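Local atomic coordinates of cortical-lytic enzyme (Bacillus cereus, PDB entry 4S3J), a protein that hydrolyses partially degraded spore-cortex peptidoglycan as an N-acetylglucosaminidase during germination, recognising the muramic acid delta-lactam residues specific to spores. Residues A109-S114 with W408-P413; L136-F141 with T153-I158; E225-Y230 with A266-A271. All blocks are in the same frame, centred on the assembly; numbering follows the deposited sequence.

All three contacts belong to the glycosyl hydrolase family 18 TIM barrel. Contact 1 brings the first barrel strand, 104-111, against the chain leaving the last, 404-408, although 293 residues lie between its segments. Contact 2 is the next step round the wall, strand 135-143 against helix 155-164; its centre is about 12 Å from that of contact 1, and the two share the 104-111/135-143 strand pairing. Contact 3 comes later in the chain than contact 2, where helices 227-240 and 269-275 begin, its centre about 28 and 27 Å from those of contacts 1 and 2. The side chains of Trp408 and His267 lie about 8 and 4 Å from that of Glu220, the probable proton donor.

Contact 1 of 3, residues A109-S114 with W408-P413; sequences AYLQPS and WKIGLP
Tyr110 and Trp408 meet where the first and last strands of the TIM barrel run side by side. Tyr110 CB, CG and CD2 lie against Trp408 CE3 and CZ3, closest from CB to CE3 at 3.5 Å, while the two rings stay at an oblique 38° to each other. Trp408 reaches this place because its CG stands anti to the backbone N, and Phe139 of strand 135-143 meets it edge-to-face. Across the indole, Gln112 brings its amide to the CZ2 corner, with the amide plane turned 78° from the ring and NE2 at the edge of the indole, in its plane.

The peptide between Trp408 and Lys409 is cis. Lys409 CB lies over one face of the indole, toward the rim. Lys409 holds its CG between backbone N and carbonyl carbon (chi1 58°), and beyond that the chain is fully extended, carrying the ammonium across to Gln112. There Lys409 NZ gives a hydrogen bond to Gln112 OE1 at 2.9 Å, in the carbonyl plane and on a lone pair. A weak second bond runs from the same nitrogen to Gln112 O, and a water joins that pair as well. Another water links Gln112 N to Ile410 O.

The backbones are joined by Ile410 N to Tyr110 O, 2.9 Å and almost straight. Ile410 CG1 packs against Ala109 CB at 3.9 Å, its CG2 sits near Leu111 CD1, and helix 120-129 covers the same isoleucine.

Chemically, the seam is apolar at Ile410 and polar where an ammonium and two waters serve the side-chain oxygen and backbone of Gln112. The Trp408 side chain is about 8 Å from that of Glu220, the probable proton donor, and the lysine bond fixes the rotation of the amide that meets the indole at CZ2.

Contact 2 of 3, residues L136-F141 with T153-I158; sequences LAYFSF and TETAKI
Tyr138 leaves its strand toward helix 155-164 and can be followed outward atom by atom. Tyr138 CB and CG both lie 4.1 Å from Ile158 CG2, at the foot of the ring. Tyr138 CG stands anti to the backbone N (chi1 -173°), which throws the ring across the isoleucine at about a right angle. Further out, Tyr138 CD2 passes Ile158 CB, and Tyr138 CE2 comes 4.0 Å from both Ile158 CG1 and Thr155 OG1. Nearer still to Tyr138 CE2 is Thr153 O, at 3.2 Å, which sits beside CZ as well. At the tip, Tyr138 OH donates to Thr153 O over 2.6 Å, the carbonyl oxygen lying at the ring edge and using a lone pair in the carbonyl plane; Thr153 CG2 stands 3.6 Å from the same hydroxyl.

Two further touches accompany the tyrosine. Leu136 CD2 rests 3.8 Å from Ile158 CG2, and Thr155 CG2 meets the edge of the Phe141 ring at CZ, 3.7 Å away. The hydroxyl of Thr155 bonds back to Pro152 O.

Helix and strand are thus joined by hydrocarbon near Ile158 and by one short hydrogen bond at the far end. That bond satisfies a hydroxyl on a buried tyrosine and ties the chain just ahead of the helix to the barrel wall.

Contact 3 of 3, residues E225-Y230 with A266-A271; sequences EDREAY and AHDYKA
Two neighbouring helices of the TIM barrel, 227-240 and 269-275, start side by side here, and the contact joins their N-terminal ends. Arg227, in the first turn of the earlier helix, lays its CB 4.0 Å from Ala266 CA. Its chain runs out extended and then bends at chi3 (56°), which turns the guanidinium toward Asp268. Arg227 NH1 forms a salt bridge with Asp268 OD2 at 3.1 Å; the oxygen lies near the guanidinium plane, at its edge, yet the two flat groups are 57° apart and the N-H to oxygen angle is a bent 142°. One nitrogen meets one oxygen, nearly along the C-O axis of Asp268 OD2, so this is not a bidentate pair.

Asp268 has a second task. Its other oxygen, OD1, takes a bond from Ala271 N at 3.1 Å, reached from above the carboxylate plane, and so caps the helix it precedes. Asn231 ND2 also bonds to OD2, giving that oxygen two partners.

Deeper in, Tyr230 turns its ring edge to the backbone: Tyr230 CD2 is 3.6 Å from Ala266 O, and Tyr230 CE2 lies 4.3 Å from His267 CD2. The imidazole is held by Phe219 O at NE2 and by Val252 N at ND1. The His267 side chain lies about 4 Å from that of Glu220, the probable proton donor. Here an N-cap aspartate doubles as a salt-bridge partner between adjacent TIM-barrel helices, consistent with a place beside the family 18 active site.

Contact 1 of 3, residues A109-S114 with W408-P413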
loop_
_atom_site.group_PDB
_atom_site.type_symbol
_atom_site.label_atom_id
_atom_site.label_comp_id
_atom_site.label_asym_id
_atom_site.label_seq_id
_atom_site.Cartn_x
_atom_site.Cartn_y
_atom_site.Cartn_z
ATOM N N ALA A 109 5.680 -2.957 4.463
ATOM C CA ALA A 109 6.151 -1.827 3.655
ATOM C C ALA A 109 7.502 -2.138 3.028
ATOM O O ALA A 109 8.380 -2.705 3.675
ATOM C CB ALA A 109 6.249 -0.568 4.477
ATOM N N TYR A 110 7.667 -1.727 1.773
ATOM C CA TYR A 110 8.898 -1.908 1.030
ATOM C C TYR A 110 9.785 -0.684 1.123
ATOM O O TYR A 110 9.291 0.439 1.112
ATOM C CB TYR A 110 8.595 -2.204 -0.448
ATOM C CG TYR A 110 8.169 -3.640 -0.692
ATOM C CD1 TYR A 110 6.882 -4.072 -0.414
ATOM C CD2 TYR A 110 9.084 -4.574 -1.181
ATOM C CE1 TYR A 110 6.503 -5.399 -0.626
ATOM C CE2 TYR A 110 8.707 -5.904 -1.390
ATOM C CZ TYR A 110 7.409 -6.306 -1.109
ATOM O OH TYR A 110 6.991 -7.622 -1.284
ATOM N N LEU A 111 11.096 -0.917 1.186
ATOM C CA LEU A 111 12.125 0.120 1.184
ATOM C C LEU A 111 13.010 -0.113 -0.013
ATOM O O LEU A 111 13.547 -1.213 -0.156
ATOM C CB LEU A 111 12.962 0.063 2.471
ATOM C CG LEU A 111 14.213 0.930 2.576
ATOM C CD1 LEU A 111 13.824 2.405 2.641
ATOM C CD2 LEU A 111 15.081 0.555 3.777
ATOM N N GLN A 112 13.174 0.894 -0.863
ATOM C CA GLN A 112 13.991 0.769 -2.060
ATOM C C GLN A 112 14.850 2.004 -2.231
ATOM O O GLN A 112 14.433 2.942 -2.900
ATOM C CB GLN A 112 13.116 0.580 -3.301
ATOM C CG GLN A 112 13.938 0.410 -4.576
ATOM C CD GLN A 112 13.144 0.655 -5.846
ATOM O OE1 GLN A 112 12.373 1.614 -5.947
ATOM N NE2 GLN A 112 13.320 -0.228 -6.821
ATOM N N PRO A 113 16.055 2.005 -1.655
ATOM C CA PRO A 113 16.912 3.190 -1.802
ATOM C C PRO A 113 17.498 3.326 -3.204
ATOM O O PRO A 113 17.565 2.337 -3.940
ATOM C CB PRO A 113 18.017 2.961 -0.758
ATOM C CG PRO A 113 17.491 1.904 0.146
ATOM C CD PRO A 113 16.640 1.035 -0.721
ATOM N N SER A 114 17.906 4.541 -3.550
ATOM C CA SER A 114 18.462 4.835 -4.866
ATOM C C SER A 114 19.906 5.319 -4.772
ATOM O O SER A 114 20.494 5.703 -5.778
ATOM C CB SER A 114 17.617 5.893 -5.577
ATOM O OG SER A 114 17.574 7.090 -4.828
ATOM N N TRP A 408 3.914 0.091 -1.235
ATOM C CA TRP A 408 5.044 0.535 -2.056
ATOM C C TRP A 408 4.973 2.068 -2.145
ATOM O O TRP A 408 4.074 2.592 -2.818
ATOM C CB TRP A 408 5.002 -0.058 -3.465
ATOM C CG TRP A 408 6.273 0.237 -4.228
ATOM C CD1 TRP A 408 6.572 1.370 -4.922
ATOM C CD2 TRP A 408 7.418 -0.606 -4.333
ATOM N NE1 TRP A 408 7.833 1.279 -5.470
ATOM C CE2 TRP A 408 8.374 0.077 -5.110
ATOM C CE3 TRP A 408 7.736 -1.872 -3.837
ATOM C CZ2 TRP A 408 9.620 -0.462 -5.415
ATOM C CZ3 TRP A 408 8.979 -2.403 -4.141
ATOM C CH2 TRP A 408 9.901 -1.696 -4.916
ATOM N N LYS A 409 5.871 2.816 -1.509
ATOM C CA LYS A 409 7.031 2.363 -0.743
ATOM C C LYS A 409 7.353 3.443 0.283
ATOM O O LYS A 409 6.828 4.558 0.206
ATOM C CB LYS A 409 8.257 2.116 -1.647
ATOM C CG LYS A 409 8.684 3.351 -2.455
ATOM C CD LYS A 409 10.024 3.115 -3.189
ATOM C CE LYS A 409 10.362 4.276 -4.100
ATOM N NZ LYS A 409 11.728 4.150 -4.708
ATOM N N ILE A 410 8.230 3.119 1.223
ATOM C CA ILE A 410 8.720 4.066 2.219
ATOM C C ILE A 410 9.428 5.225 1.516
ATOM O O ILE A 410 10.127 5.033 0.530
ATOM C CB ILE A 410 9.657 3.336 3.216
ATOM C CG1 ILE A 410 8.854 2.329 4.037
ATOM C CG2 ILE A 410 10.395 4.335 4.138
ATOM C CD1 ILE A 410 9.704 1.345 4.816
ATOM N N GLY A 411 9.206 6.448 2.008
ATOM C CA GLY A 411 9.853 7.630 1.466
ATOM C C GLY A 411 8.915 8.563 0.724
ATOM O O GLY A 411 9.370 9.470 0.004
ATOM N N LEU A 412 7.618 8.320 0.903
ATOM C CA LEU A 412 6.546 9.092 0.269
ATOM C C LEU A 412 5.563 9.574 1.339
ATOM O O LEU A 412 4.599 8.861 1.668
ATOM C CB LEU A 412 5.834 8.214 -0.758
ATOM C CG LEU A 412 6.677 7.849 -1.989
ATOM C CD1 LEU A 412 6.191 6.548 -2.610
ATOM C CD2 LEU A 412 6.588 8.981 -3.015
ATOM N N PRO A 413 5.841 10.734 1.950
ATOM C CA PRO A 413 5.070 11.221 3.101
ATOM C C PRO A 413 3.556 11.197 2.869
ATOM O O PRO A 413 3.057 11.672 1.836
ATOM C CB PRO A 413 5.563 12.649 3.284
ATOM C CG PRO A 413 6.970 12.635 2.755
ATOM C CD PRO A 413 6.987 11.603 1.649
HETATM O O HOH W 1 12.103 3.563 -0.522
HETATM O O HOH W 2 12.829 5.525 -2.326
#

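Contact 2 of 3, residues L136-F141 with T153-I158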
loop_
_atom_site.group_PDB
_atom_site.type_symbol
_atom_site.label_atom_id
_atom_site.label_comp_id
_atom_site.label_asym_id
_atom_site.label_seq_id
_atom_site.Cartn_x
_atom_site.Cartn_y
_atom_site.Cartn_z
ATOM N N LEU A 136 8.934 -5.606 7.302
ATOM C CA LEU A 136 9.707 -4.601 6.568
ATOM C C LEU A 136 10.466 -5.305 5.452
ATOM O O LEU A 136 11.208 -6.265 5.711
ATOM C CB LEU A 136 10.668 -3.865 7.492
ATOM C CG LEU A 136 11.584 -2.828 6.836
ATOM C CD1 LEU A 136 10.772 -1.664 6.208
ATOM C CD2 LEU A 136 12.591 -2.301 7.839
ATOM N N ALA A 137 10.281 -4.830 4.226
ATOM C CA ALA A 137 10.834 -5.477 3.033
ATOM C C ALA A 137 11.885 -4.634 2.342
ATOM O O ALA A 137 11.548 -3.727 1.570
ATOM C CB ALA A 137 9.727 -5.803 2.044
ATOM N N TYR A 138 13.157 -4.944 2.584
ATOM C CA TYR A 138 14.249 -4.216 1.968
ATOM C C TYR A 138 14.513 -4.764 0.567
ATOM O O TYR A 138 14.980 -5.891 0.379
ATOM C CB TYR A 138 15.485 -4.266 2.869
ATOM C CG TYR A 138 16.655 -3.398 2.424
ATOM C CD1 TYR A 138 16.515 -2.445 1.433
ATOM C CD2 TYR A 138 17.913 -3.563 2.987
ATOM C CE1 TYR A 138 17.590 -1.678 1.026
ATOM C CE2 TYR A 138 18.980 -2.780 2.597
ATOM C CZ TYR A 138 18.822 -1.859 1.616
ATOM O OH TYR A 138 19.899 -1.083 1.208
ATOM N N PHE A 139 14.192 -3.939 -0.423
ATOM C CA PHE A 139 14.249 -4.319 -1.826
ATOM C C PHE A 139 15.606 -3.929 -2.407
ATOM O O PHE A 139 15.886 -2.719 -2.477
ATOM C CB PHE A 139 13.129 -3.603 -2.596
ATOM C CG PHE A 139 12.908 -4.135 -3.992
ATOM C CD1 PHE A 139 13.701 -3.720 -5.038
ATOM C CD2 PHE A 139 11.860 -5.006 -4.257
ATOM C CE1 PHE A 139 13.487 -4.204 -6.331
ATOM C CE2 PHE A 139 11.648 -5.472 -5.538
ATOM C CZ PHE A 139 12.451 -5.071 -6.564
ATOM N N SER A 140 16.479 -4.862 -2.825
ATOM C CA SER A 140 16.323 -6.325 -2.750
ATOM C C SER A 140 17.702 -6.996 -2.763
ATOM O O SER A 140 18.710 -6.349 -2.996
ATOM C CB SER A 140 15.514 -6.860 -3.940
ATOM O OG SER A 140 16.300 -6.823 -5.120
ATOM N N PHE A 141 17.719 -8.290 -2.486
ATOM C CA PHE A 141 18.860 -9.166 -2.777
ATOM C C PHE A 141 18.669 -9.706 -4.183
ATOM O O PHE A 141 17.627 -10.295 -4.469
ATOM C CB PHE A 141 18.921 -10.335 -1.805
ATOM C CG PHE A 141 19.329 -9.974 -0.406
ATOM C CD1 PHE A 141 18.477 -9.231 0.411
ATOM C CD2 PHE A 141 20.539 -10.406 0.115
ATOM C CE1 PHE A 141 18.842 -8.919 1.698
ATOM C CE2 PHE A 141 20.903 -10.090 1.420
ATOM C CZ PHE A 141 20.050 -9.349 2.208
ATOM N N THR A 153 23.052 -2.443 0.282
ATOM C CA THR A 153 23.894 -1.774 1.262
ATOM C C THR A 153 23.204 -1.674 2.621
ATOM O O THR A 153 21.981 -1.572 2.690
ATOM C CB THR A 153 24.295 -0.354 0.771
ATOM O OG1 THR A 153 25.228 0.227 1.685
ATOM C CG2 THR A 153 23.078 0.557 0.632
ATOM N N GLU A 154 23.995 -1.733 3.692
ATOM C CA GLU A 154 23.514 -1.495 5.056
ATOM C C GLU A 154 22.364 -2.425 5.451
ATOM O O GLU A 154 21.436 -2.022 6.165
ATOM C CB GLU A 154 23.087 -0.026 5.191
ATOM C CG GLU A 154 24.195 0.966 4.827
ATOM C CD GLU A 154 23.707 2.410 4.779
ATOM O OE1 GLU A 154 23.121 2.888 5.770
ATOM O OE2 GLU A 154 23.893 3.057 3.726
ATOM N N THR A 155 22.432 -3.680 5.007
ATOM C CA THR A 155 21.376 -4.642 5.317
ATOM C C THR A 155 21.241 -4.854 6.815
ATOM O O THR A 155 20.134 -4.907 7.327
ATOM C CB THR A 155 21.620 -6.005 4.617
ATOM O OG1 THR A 155 21.426 -5.844 3.210
ATOM C CG2 THR A 155 20.637 -7.037 5.071
ATOM N N ALA A 156 22.356 -4.981 7.529
ATOM C CA ALA A 156 22.292 -5.226 8.970
ATOM C C ALA A 156 21.588 -4.077 9.693
ATOM O O ALA A 156 20.818 -4.306 10.627
ATOM C CB ALA A 156 23.685 -5.441 9.541
ATOM N N LYS A 157 21.873 -2.848 9.279
ATOM C CA LYS A 157 21.241 -1.666 9.866
ATOM C C LYS A 157 19.722 -1.708 9.724
ATOM O O LYS A 157 18.985 -1.428 10.678
ATOM C CB LYS A 157 21.779 -0.388 9.206
ATOM C CG LYS A 157 21.171 0.918 9.740
ATOM C CD LYS A 157 21.721 2.161 9.035
ATOM C CE LYS A 157 23.207 2.369 9.305
ATOM N NZ LYS A 157 23.731 3.605 8.656
ATOM N N ILE A 158 19.260 -2.021 8.517
ATOM C CA ILE A 158 17.829 -2.025 8.214
ATOM C C ILE A 158 17.125 -3.181 8.926
ATOM O O ILE A 158 16.056 -3.006 9.494
ATOM C CB ILE A 158 17.605 -2.096 6.691
ATOM C CG1 ILE A 158 18.235 -0.871 5.996
ATOM C CG2 ILE A 158 16.133 -2.184 6.351
ATOM C CD1 ILE A 158 17.703 0.474 6.459
#

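Contact 3 of 3, residues E225-Y230 with A266-A271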
loop_
_atom_site.group_PDB
_atom_site.type_symbol
_atom_site.label_atom_id
_atom_site.label_comp_id
_atom_site.label_asym_id
_atom_site.label_seq_id
_atom_site.Cartn_x
_atom_site.Cartn_y
_atom_site.Cartn_z
ATOM N N GLU A 225 7.469 -21.167 -19.882
ATOM C CA GLU A 225 7.889 -22.561 -19.833
ATOM C C GLU A 225 8.405 -22.954 -18.447
ATOM O O GLU A 225 8.594 -24.124 -18.163
ATOM C CB GLU A 225 8.970 -22.818 -20.890
ATOM C CG GLU A 225 8.488 -22.680 -22.339
ATOM C CD GLU A 225 8.518 -21.253 -22.882
ATOM O OE1 GLU A 225 8.982 -20.321 -22.190
ATOM O OE2 GLU A 225 8.057 -21.069 -24.023
ATOM N N ASP A 226 8.645 -21.962 -17.595
ATOM C CA ASP A 226 9.158 -22.192 -16.249
ATOM C C ASP A 226 8.077 -22.126 -15.169
ATOM O O ASP A 226 8.399 -22.117 -13.982
ATOM C CB ASP A 226 10.256 -21.170 -15.934
ATOM C CG ASP A 226 11.557 -21.478 -16.655
ATOM O OD1 ASP A 226 11.771 -22.666 -16.979
ATOM O OD2 ASP A 226 12.354 -20.531 -16.882
ATOM N N ARG A 227 6.810 -22.077 -15.573
ATOM C CA ARG A 227 5.700 -22.017 -14.604
ATOM C C ARG A 227 5.812 -23.134 -13.566
ATOM O O ARG A 227 5.888 -22.880 -12.359
ATOM C CB ARG A 227 4.346 -22.103 -15.326
ATOM C CG ARG A 227 3.136 -22.046 -14.399
ATOM C CD ARG A 227 1.817 -22.150 -15.175
ATOM N NE ARG A 227 1.785 -23.358 -15.984
ATOM C CZ ARG A 227 1.505 -24.567 -15.517
ATOM N NH1 ARG A 227 1.233 -24.740 -14.233
ATOM N NH2 ARG A 227 1.527 -25.609 -16.341
ATOM N N GLU A 228 5.858 -24.378 -14.031
ATOM C CA GLU A 228 5.890 -25.495 -13.097
ATOM C C GLU A 228 7.247 -25.619 -12.394
ATOM O O GLU A 228 7.289 -26.035 -11.234
ATOM C CB GLU A 228 5.525 -26.798 -13.810
ATOM C CG GLU A 228 5.553 -28.013 -12.905
ATOM C CD GLU A 228 4.666 -27.868 -11.672
ATOM O OE1 GLU A 228 3.618 -27.175 -11.735
ATOM O OE2 GLU A 228 5.042 -28.448 -10.629
ATOM N N ALA A 229 8.344 -25.247 -13.070
ATOM C CA ALA A 229 9.666 -25.235 -12.435
ATOM C C ALA A 229 9.714 -24.219 -11.278
ATOM O O ALA A 229 10.387 -24.439 -10.269
ATOM C CB ALA A 229 10.767 -24.941 -13.471
ATOM N N TYR A 230 9.007 -23.102 -11.421
ATOM C CA TYR A 230 8.914 -22.123 -10.342
ATOM C C TYR A 230 8.111 -22.726 -9.177
ATOM O O TYR A 230 8.507 -22.622 -8.015
ATOM C CB TYR A 230 8.256 -20.825 -10.840
ATOM C CG TYR A 230 8.306 -19.632 -9.894
ATOM C CD1 TYR A 230 9.112 -19.627 -8.756
ATOM C CD2 TYR A 230 7.538 -18.511 -10.144
ATOM C CE1 TYR A 230 9.149 -18.528 -7.901
ATOM C CE2 TYR A 230 7.563 -17.401 -9.282
ATOM C CZ TYR A 230 8.378 -17.422 -8.171
ATOM O OH TYR A 230 8.422 -16.346 -7.317
ATOM N N ALA A 266 3.572 -17.703 -15.702
ATOM C CA ALA A 266 4.489 -18.197 -14.692
ATOM C C ALA A 266 4.068 -17.842 -13.277
ATOM O O ALA A 266 4.619 -18.387 -12.330
ATOM C CB ALA A 266 5.881 -17.660 -14.955
ATOM N N HIS A 267 3.100 -16.936 -13.123
ATOM C CA HIS A 267 2.560 -16.639 -11.792
ATOM C C HIS A 267 1.273 -17.439 -11.581
ATOM O O HIS A 267 0.166 -16.983 -11.877
ATOM C CB HIS A 267 2.321 -15.140 -11.605
ATOM C CG HIS A 267 3.564 -14.381 -11.291
ATOM N ND1 HIS A 267 3.549 -13.065 -10.834
ATOM C CD2 HIS A 267 4.870 -14.720 -11.352
ATOM C CE1 HIS A 267 4.773 -12.658 -10.638
ATOM N NE2 HIS A 267 5.611 -13.638 -10.949
ATOM N N ASP A 268 1.454 -18.640 -11.054
ATOM C CA ASP A 268 0.390 -19.621 -10.908
ATOM C C ASP A 268 -0.302 -19.417 -9.567
ATOM O O ASP A 268 0.166 -19.894 -8.531
ATOM C CB ASP A 268 0.998 -21.023 -11.031
ATOM C CG ASP A 268 -0.039 -22.141 -11.150
ATOM O OD1 ASP A 268 -1.177 -22.002 -10.646
ATOM O OD2 ASP A 268 0.315 -23.182 -11.776
ATOM N N TYR A 269 -1.416 -18.683 -9.586
ATOM C CA TYR A 269 -2.113 -18.320 -8.362
ATOM C C TYR A 269 -2.467 -19.552 -7.520
ATOM O O TYR A 269 -2.151 -19.610 -6.330
ATOM C CB TYR A 269 -3.397 -17.542 -8.690
ATOM C CG TYR A 269 -3.278 -16.016 -8.789
ATOM C CD1 TYR A 269 -2.291 -15.407 -9.557
ATOM C CD2 TYR A 269 -4.201 -15.199 -8.151
ATOM C CE1 TYR A 269 -2.207 -14.021 -9.654
ATOM C CE2 TYR A 269 -4.126 -13.829 -8.239
ATOM C CZ TYR A 269 -3.143 -13.238 -8.991
ATOM O OH TYR A 269 -3.094 -11.861 -9.078
ATOM N N LYS A 270 -3.070 -20.560 -8.156
ATOM C CA LYS A 270 -3.549 -21.740 -7.444
ATOM C C LYS A 270 -2.389 -22.517 -6.833
ATOM O O LYS A 270 -2.424 -22.887 -5.666
ATOM C CB LYS A 270 -4.313 -22.656 -8.398
ATOM C CG LYS A 270 -5.074 -23.799 -7.732
ATOM C CD LYS A 270 -5.777 -24.644 -8.790
ATOM C CE LYS A 270 -6.973 -23.947 -9.405
ATOM N NZ LYS A 270 -7.578 -24.775 -10.485
ATOM N N ALA A 271 -1.352 -22.766 -7.626
ATOM C CA ALA A 271 -0.213 -23.526 -7.135
ATOM C C ALA A 271 0.534 -22.804 -6.022
ATOM O O ALA A 271 0.881 -23.408 -5.014
ATOM C CB ALA A 271 0.743 -23.853 -8.286
#